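Local coordinates for pesticidal crystal protein CRY4AA (Bacillus thuringiensis, PDB 2C9K) that kills mosquito larvae by binding to midgut epithelial cells and causing their colloid-osmotic lysis, as a pore-forming three-domain toxin, at residues T484-V489 against I500-H505; Y525-S530 against T596-L601. One frame throughout, in Å; residues are numbered along the deposited sequence.

Interaction 1 of 2, residues T484-V489 against I500-H505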
ATOM      1  N   THR A 484      12.362   7.176 -22.445  1.00 29.14           N
ATOM      2  CA  THR A 484      11.726   6.204 -23.329  1.00 29.03           C
ATOM      3  C   THR A 484      12.252   4.784 -23.182  1.00 27.01           C
ATOM      4  O   THR A 484      11.501   3.835 -23.335  1.00 26.36           O
ATOM      5  CB  THR A 484      11.873   6.594 -24.794  1.00 30.29           C
ATOM      6  OG1 THR A 484      11.561   7.977 -24.950  1.00 32.63           O
ATOM      7  CG2 THR A 484      10.917   5.777 -25.646  1.00 32.42           C
ATOM      8  N   ALA A 485      13.538   4.633 -22.900  1.00 25.83           N
ATOM      9  CA  ALA A 485      14.109   3.300 -22.744  1.00 25.57           C
ATOM     10  C   ALA A 485      13.688   2.647 -21.424  1.00 25.31           C
ATOM     11  O   ALA A 485      13.693   1.419 -21.294  1.00 24.49           O
ATOM     12  CB  ALA A 485      15.629   3.373 -22.823  1.00 24.97           C
ATOM     13  N   SER A 486      13.320   3.474 -20.450  1.00 24.48           N
ATOM     14  CA  SER A 486      12.923   2.982 -19.135  1.00 24.21           C
ATOM     15  C   SER A 486      11.438   2.673 -19.013  1.00 21.99           C
ATOM     16  O   SER A 486      10.651   3.047 -19.874  1.00 23.99           O
ATOM     17  CB  SER A 486      13.322   4.005 -18.081  1.00 24.57           C
ATOM     18  OG  SER A 486      14.713   4.227 -18.151  1.00 26.94           O
ATOM     19  N   LYS A 487      11.054   1.988 -17.944  0.50 18.99           N
ATOM     20  CA  LYS A 487       9.652   1.663 -17.742  0.50 16.69           C
ATOM     21  C   LYS A 487       9.354   1.346 -16.286  0.50 16.46           C
ATOM     22  O   LYS A 487      10.251   1.049 -15.503  0.50 16.64           O
ATOM     23  CB  LYS A 487       9.244   0.483 -18.631  0.50 14.90           C
ATOM     24  CG  LYS A 487       9.928  -0.835 -18.310  0.50 13.32           C
ATOM     25  CD  LYS A 487       9.430  -1.938 -19.237  0.50 13.01           C
ATOM     26  CE  LYS A 487      10.049  -3.293 -18.916  0.50 10.83           C
ATOM     27  NZ  LYS A 487      11.531  -3.281 -19.057  0.50 11.99           N
ATOM     28  N   VAL A 488       8.085   1.431 -15.917  1.00 15.66           N
ATOM     29  CA  VAL A 488       7.683   1.134 -14.551  1.00 18.83           C
ATOM     30  C   VAL A 488       7.235  -0.323 -14.483  1.00 19.74           C
ATOM     31  O   VAL A 488       6.318  -0.720 -15.191  1.00 20.85           O
ATOM     32  CB  VAL A 488       6.501   2.031 -14.091  1.00 19.38           C
ATOM     33  CG1 VAL A 488       6.052   1.618 -12.697  1.00 22.32           C
ATOM     34  CG2 VAL A 488       6.903   3.504 -14.110  1.00 18.34           C
ATOM     35  N   VAL A 489       7.882  -1.123 -13.645  1.00 19.87           N
ATOM     36  CA  VAL A 489       7.500  -2.516 -13.537  1.00 20.77           C
ATOM     37  C   VAL A 489       6.818  -2.792 -12.224  1.00 22.44           C
ATOM     38  O   VAL A 489       7.054  -2.109 -11.234  1.00 23.81           O
ATOM     39  CB  VAL A 489       8.702  -3.474 -13.639  1.00 20.90           C
ATOM     40  CG1 VAL A 489       9.361  -3.338 -15.000  1.00 19.04           C
ATOM     41  CG2 VAL A 489       9.677  -3.212 -12.498  1.00 19.29           C
ATOM     42  N   ILE A 500      11.063   1.443 -10.889  1.00 24.65           N
ATOM     43  CA  ILE A 500      11.501   1.959 -12.185  1.00 23.46           C
ATOM     44  C   ILE A 500      12.577   1.057 -12.772  1.00 24.04           C
ATOM     45  O   ILE A 500      13.534   0.696 -12.080  1.00 22.56           O
ATOM     46  CB  ILE A 500      12.125   3.386 -12.077  1.00 21.88           C
ATOM     47  CG1 ILE A 500      11.043   4.436 -11.822  1.00 19.36           C
ATOM     48  CG2 ILE A 500      12.881   3.726 -13.357  1.00 17.93           C
ATOM     49  CD1 ILE A 500      11.593   5.856 -11.796  1.00 17.59           C
ATOM     50  N   ASP A 501      12.407   0.701 -14.046  1.00 25.97           N
ATOM     51  CA  ASP A 501      13.370  -0.122 -14.779  1.00 26.94           C
ATOM     52  C   ASP A 501      14.262   0.924 -15.448  1.00 27.03           C
ATOM     53  O   ASP A 501      14.068   1.284 -16.606  1.00 28.00           O
ATOM     54  CB  ASP A 501      12.656  -0.970 -15.840  1.00 28.53           C
ATOM     55  CG  ASP A 501      13.499  -2.149 -16.326  1.00 32.18           C
ATOM     56  OD1 ASP A 501      14.725  -1.969 -16.533  1.00 33.00           O
ATOM     57  OD2 ASP A 501      12.930  -3.254 -16.512  1.00 30.42           O
ATOM     58  N   PHE A 502      15.228   1.421 -14.685  1.00 27.14           N
ATOM     59  CA  PHE A 502      16.145   2.467 -15.120  1.00 27.42           C
ATOM     60  C   PHE A 502      17.036   2.103 -16.308  1.00 29.00           C
ATOM     61  O   PHE A 502      18.036   1.401 -16.152  1.00 31.23           O
ATOM     62  CB  PHE A 502      17.001   2.880 -13.921  1.00 25.29           C
ATOM     63  CG  PHE A 502      17.728   4.182 -14.094  1.00 25.47           C
ATOM     64  CD1 PHE A 502      17.191   5.204 -14.869  1.00 24.71           C
ATOM     65  CD2 PHE A 502      18.934   4.408 -13.429  1.00 25.85           C
ATOM     66  CE1 PHE A 502      17.845   6.437 -14.978  1.00 24.49           C
ATOM     67  CE2 PHE A 502      19.593   5.639 -13.531  1.00 24.82           C
ATOM     68  CZ  PHE A 502      19.046   6.652 -14.308  1.00 23.79           C
ATOM     69  N   LYS A 503      16.673   2.588 -17.493  1.00 29.17           N
ATOM     70  CA  LYS A 503      17.457   2.330 -18.703  1.00 30.32           C
ATOM     71  C   LYS A 503      18.238   3.577 -19.168  1.00 30.07           C
ATOM     72  O   LYS A 503      19.417   3.491 -19.526  1.00 29.60           O
ATOM     73  CB  LYS A 503      16.534   1.845 -19.831  1.00 31.53           C
ATOM     74  CG  LYS A 503      16.639   0.359 -20.161  1.00 32.01           C
ATOM     75  CD  LYS A 503      16.345  -0.509 -18.951  1.00 35.55           C
ATOM     76  CE  LYS A 503      16.491  -2.000 -19.257  1.00 36.70           C
ATOM     77  NZ  LYS A 503      15.395  -2.549 -20.107  1.00 37.35           N
ATOM     78  N   ASP A 504      17.579   4.732 -19.154  1.00 28.54           N
ATOM     79  CA  ASP A 504      18.205   5.975 -19.583  1.00 29.39           C
ATOM     80  C   ASP A 504      18.215   7.064 -18.515  1.00 29.20           C
ATOM     81  O   ASP A 504      19.221   7.294 -17.838  1.00 29.02           O
ATOM     82  CB  ASP A 504      17.497   6.510 -20.834  1.00 31.03           C
ATOM     83  CG  ASP A 504      15.983   6.323 -20.783  1.00 33.43           C
ATOM     84  OD1 ASP A 504      15.410   6.345 -19.672  1.00 33.91           O
ATOM     85  OD2 ASP A 504      15.359   6.168 -21.856  1.00 33.29           O
ATOM     86  N   HIS A 505      17.082   7.736 -18.370  1.00 28.43           N
ATOM     87  CA  HIS A 505      16.952   8.812 -17.408  1.00 27.57           C
ATOM     88  C   HIS A 505      15.538   8.868 -16.838  1.00 27.15           C
ATOM     89  O   HIS A 505      14.624   8.236 -17.364  1.00 26.93           O
ATOM     90  CB  HIS A 505      17.246  10.129 -18.104  1.00 27.65           C
ATOM     91  CG  HIS A 505      16.352  10.389 -19.277  1.00 28.16           C
ATOM     92  ND1 HIS A 505      16.460   9.696 -20.462  1.00 28.86           N
ATOM     93  CD2 HIS A 505      15.314  11.243 -19.436  1.00 28.08           C
ATOM     94  CE1 HIS A 505      15.529  10.112 -21.301  1.00 27.60           C
ATOM     95  NE2 HIS A 505      14.819  11.051 -20.703  1.00 27.48           N
TER
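Lys487 lies alongside Asp501, both side chains pointing the same way. Lys487 CG packs 3.7 Å from Asp501 CB. The lysine chain runs extended and then bends at its last torsion (chi4 -61°), which brings Lys487 NZ 2.9 Å from Asp501 OD2 in a salt bridge. NZ comes from above the carboxylate plane. The other oxygen, Asp501 OD1, has a long salt bridge to Lys503 NZ at 3.7 Å. The two ammonium groups thus share one carboxylate, which probably offsets their like charge. Asp501 N also donates to Lys487 O at 2.6 Å, while the return bond from Lys487 N to Asp501 O is weak. These bonds belong to the beta hairpin of strands 487-489 and 499-501, in the beta-sandwich third domain of the delta endotoxin. Beside it Val488 pairs with Ile500, with both side chains on the other face of the sheet. At Asp501, the last residue of its strand, the chain leaves through an inverse gamma turn centred on that residue. Past the turn Ser486 OG accepts from Lys503 N at 2.6 Å. Ser486 OG also donates to Asp504 OD1 at 2.7 Å. His505 N reaches the same OD1 from the opposite face of the carboxylate. Asp504 OD2 accepts from Ala485 N at 2.6 Å, on the syn side but tilted out of the carboxylate plane. Phe502 turns from the hairpin partner and meets Phe506 edge-to-face.

Interaction 2 of 2, residues Y525-S530 against T596-L601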
ATOM      1  N   TYR A 525      17.983  -0.062  -4.493  1.00 27.56           N
ATOM      2  CA  TYR A 525      17.761  -0.632  -5.818  1.00 27.87           C
ATOM      3  C   TYR A 525      18.025  -2.126  -5.860  1.00 28.51           C
ATOM      4  O   TYR A 525      18.489  -2.720  -4.892  1.00 29.64           O
ATOM      5  CB  TYR A 525      18.724   0.016  -6.803  1.00 27.97           C
ATOM      6  CG  TYR A 525      20.137  -0.488  -6.580  1.00 30.02           C
ATOM      7  CD1 TYR A 525      20.757  -1.340  -7.500  1.00 29.69           C
ATOM      8  CD2 TYR A 525      20.816  -0.198  -5.396  1.00 30.28           C
ATOM      9  CE1 TYR A 525      22.008  -1.893  -7.239  1.00 28.52           C
ATOM     10  CE2 TYR A 525      22.068  -0.749  -5.129  1.00 30.21           C
ATOM     11  CZ  TYR A 525      22.653  -1.594  -6.051  1.00 29.71           C
ATOM     12  OH  TYR A 525      23.877  -2.146  -5.770  1.00 31.07           O
ATOM     13  N   ALA A 526      17.755  -2.702  -7.025  1.00 29.68           N
ATOM     14  CA  ALA A 526      17.975  -4.117  -7.303  1.00 30.15           C
ATOM     15  C   ALA A 526      18.731  -4.117  -8.629  1.00 31.27           C
ATOM     16  O   ALA A 526      18.594  -3.187  -9.430  1.00 30.56           O
ATOM     17  CB  ALA A 526      16.648  -4.849  -7.449  1.00 31.02           C
ATOM     18  N   SER A 527      19.525  -5.151  -8.872  1.00 32.44           N
ATOM     19  CA  SER A 527      20.297  -5.199 -10.107  1.00 32.49           C
ATOM     20  C   SER A 527      20.988  -6.527 -10.328  1.00 32.02           C
ATOM     21  O   SER A 527      21.587  -7.079  -9.411  1.00 32.38           O
ATOM     22  CB  SER A 527      21.357  -4.095 -10.088  1.00 32.48           C
ATOM     23  OG  SER A 527      22.238  -4.205 -11.192  1.00 32.47           O
ATOM     24  N   ASN A 528      20.899  -7.045 -11.545  1.00 31.54           N
ATOM     25  CA  ASN A 528      21.584  -8.284 -11.858  1.00 32.05           C
ATOM     26  C   ASN A 528      22.932  -7.877 -12.457  1.00 32.47           C
ATOM     27  O   ASN A 528      23.602  -6.997 -11.915  1.00 30.97           O
ATOM     28  CB  ASN A 528      20.769  -9.145 -12.832  1.00 31.40           C
ATOM     29  CG  ASN A 528      20.223  -8.351 -13.993  1.00 32.13           C
ATOM     30  OD1 ASN A 528      20.821  -7.357 -14.410  1.00 33.00           O
ATOM     31  ND2 ASN A 528      19.091  -8.793 -14.538  1.00 29.34           N
ATOM     32  N   GLY A 529      23.328  -8.493 -13.567  1.00 33.73           N
ATOM     33  CA  GLY A 529      24.613  -8.164 -14.163  1.00 35.15           C
ATOM     34  C   GLY A 529      25.773  -8.719 -13.350  1.00 35.57           C
ATOM     35  O   GLY A 529      25.579  -9.539 -12.454  1.00 35.15           O
ATOM     36  N   SER A 530      26.986  -8.272 -13.646  1.00 36.87           N
ATOM     37  CA  SER A 530      28.155  -8.759 -12.923  1.00 38.28           C
ATOM     38  C   SER A 530      29.117  -7.634 -12.586  1.00 39.74           C
ATOM     39  O   SER A 530      28.971  -6.508 -13.057  1.00 40.59           O
ATOM     40  CB  SER A 530      28.904  -9.783 -13.760  1.00 38.21           C
ATOM     41  OG  SER A 530      29.714  -9.110 -14.706  1.00 40.21           O
ATOM     42  N   THR A 596      23.695  -2.566 -21.413  1.00 38.48           N
ATOM     43  CA  THR A 596      22.248  -2.588 -21.612  1.00 39.57           C
ATOM     44  C   THR A 596      21.554  -3.813 -21.039  1.00 40.84           C
ATOM     45  O   THR A 596      20.392  -3.734 -20.651  1.00 41.89           O
ATOM     46  CB  THR A 596      21.875  -2.502 -23.106  1.00 39.45           C
ATOM     47  OG1 THR A 596      22.280  -3.705 -23.773  1.00 39.81           O
ATOM     48  CG2 THR A 596      22.557  -1.312 -23.757  1.00 39.29           C
ATOM     49  N   ASN A 597      22.248  -4.946 -20.992  1.00 41.66           N
ATOM     50  CA  ASN A 597      21.639  -6.153 -20.453  1.00 41.44           C
ATOM     51  C   ASN A 597      21.594  -6.194 -18.928  1.00 40.60           C
ATOM     52  O   ASN A 597      20.894  -7.030 -18.348  1.00 41.92           O
ATOM     53  CB  ASN A 597      22.341  -7.401 -20.991  1.00 43.34           C
ATOM     54  CG  ASN A 597      21.952  -7.706 -22.428  1.00 45.72           C
ATOM     55  OD1 ASN A 597      20.824  -7.423 -22.851  1.00 45.26           O
ATOM     56  ND2 ASN A 597      22.877  -8.300 -23.185  1.00 45.47           N
ATOM     57  N   THR A 598      22.327  -5.298 -18.272  1.00 37.73           N
ATOM     58  CA  THR A 598      22.305  -5.264 -16.816  1.00 35.03           C
ATOM     59  C   THR A 598      21.079  -4.488 -16.346  1.00 32.96           C
ATOM     60  O   THR A 598      21.044  -3.266 -16.419  1.00 30.80           O
ATOM     61  CB  THR A 598      23.570  -4.608 -16.242  1.00 35.10           C
ATOM     62  OG1 THR A 598      24.711  -5.378 -16.625  1.00 35.95           O
ATOM     63  CG2 THR A 598      23.509  -4.558 -14.726  1.00 33.94           C
ATOM     64  N   THR A 599      20.071  -5.221 -15.880  1.00 32.18           N
ATOM     65  CA  THR A 599      18.824  -4.637 -15.390  1.00 31.19           C
ATOM     66  C   THR A 599      18.997  -4.005 -14.018  1.00 31.11           C
ATOM     67  O   THR A 599      19.569  -4.612 -13.112  1.00 33.21           O
ATOM     68  CB  THR A 599      17.707  -5.700 -15.266  1.00 30.82           C
ATOM     69  OG1 THR A 599      17.343  -6.183 -16.566  1.00 30.52           O
ATOM     70  CG2 THR A 599      16.487  -5.111 -14.584  1.00 29.61           C
ATOM     71  N   VAL A 600      18.492  -2.785 -13.868  1.00 30.03           N
ATOM     72  CA  VAL A 600      18.559  -2.067 -12.599  1.00 27.42           C
ATOM     73  C   VAL A 600      17.144  -1.641 -12.218  1.00 25.95           C
ATOM     74  O   VAL A 600      16.445  -0.998 -13.003  1.00 24.71           O
ATOM     75  CB  VAL A 600      19.456  -0.808 -12.704  1.00 27.41           C
ATOM     76  CG1 VAL A 600      19.432  -0.033 -11.388  1.00 27.50           C
ATOM     77  CG2 VAL A 600      20.880  -1.217 -13.042  1.00 26.20           C
ATOM     78  N   LEU A 601      16.712  -2.019 -11.022  1.00 25.00           N
ATOM     79  CA  LEU A 601      15.381  -1.650 -10.570  1.00 24.73           C
ATOM     80  C   LEU A 601      15.478  -0.641  -9.430  1.00 24.41           C
ATOM     81  O   LEU A 601      15.975  -0.952  -8.350  1.00 23.93           O
ATOM     82  CB  LEU A 601      14.610  -2.893 -10.130  1.00 25.81           C
ATOM     83  CG  LEU A 601      14.397  -3.939 -11.230  1.00 28.57           C
ATOM     84  CD1 LEU A 601      13.646  -5.129 -10.665  1.00 29.91           C
ATOM     85  CD2 LEU A 601      13.622  -3.332 -12.392  1.00 29.19           C
TER
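The side chain of Asn528, which ends in a flat carboxamide, crosses that of Thr599 at a slant. Asn528 OD1 accepts a weak bond from Thr599 N at 2.7 Å, with an N-H...O angle of only 128°. Asn528 ND2 sits 3.5 Å from Thr599 CB and donates to Gly557 O, so both ends of the amide are used. A chi1 of 46° sets CG between the backbone N and the carbonyl carbon and swings the amide back over the partner chain. Val600 CG1 approaches the Tyr525 ring obliquely, 4.3 Å from Tyr525 CD1, and Tyr525 OH bonds to Asn552 N. The backbones are antiparallel. Ala526 and Leu601 form a hydrogen-bonded pair: Ala526 N to Leu601 O is 2.8 Å and Leu601 N to Ala526 O is 2.7 Å. Their CB atoms meet on one face of the sheet. Ser527 and Val600 are the next, non-hydrogen-bonded pair, with side chains on the other face. Asn528 N then donates to Thr599 O at 3.2 Å, beyond the end of the regular strands. Strand 600-609 pairs with both strand 517-527 and strand 499-501, and Leu601 packs on Leu499 and Asp501 of the latter.

Interactions 1 and 2 both lie in the third domain, the C-terminal one of the activated toxin, with centres about 12 Å apart. They come in series along the chain: the hairpin of interaction 1 closes before the first segment of interaction 2 begins. Interaction 2 is longer in range, bridging 65 intervening residues. In space the two are neighbours in one sheet, because strand 499-501 pairs with strand 600-609. The strand order here is 487-489, 499-501, 600-609, 517-527. Leu601 CD2 packs 3.9 Å from Val489 CG2. The late strand 600-609 therefore joins the hairpin to strand 517-527 in one sheet.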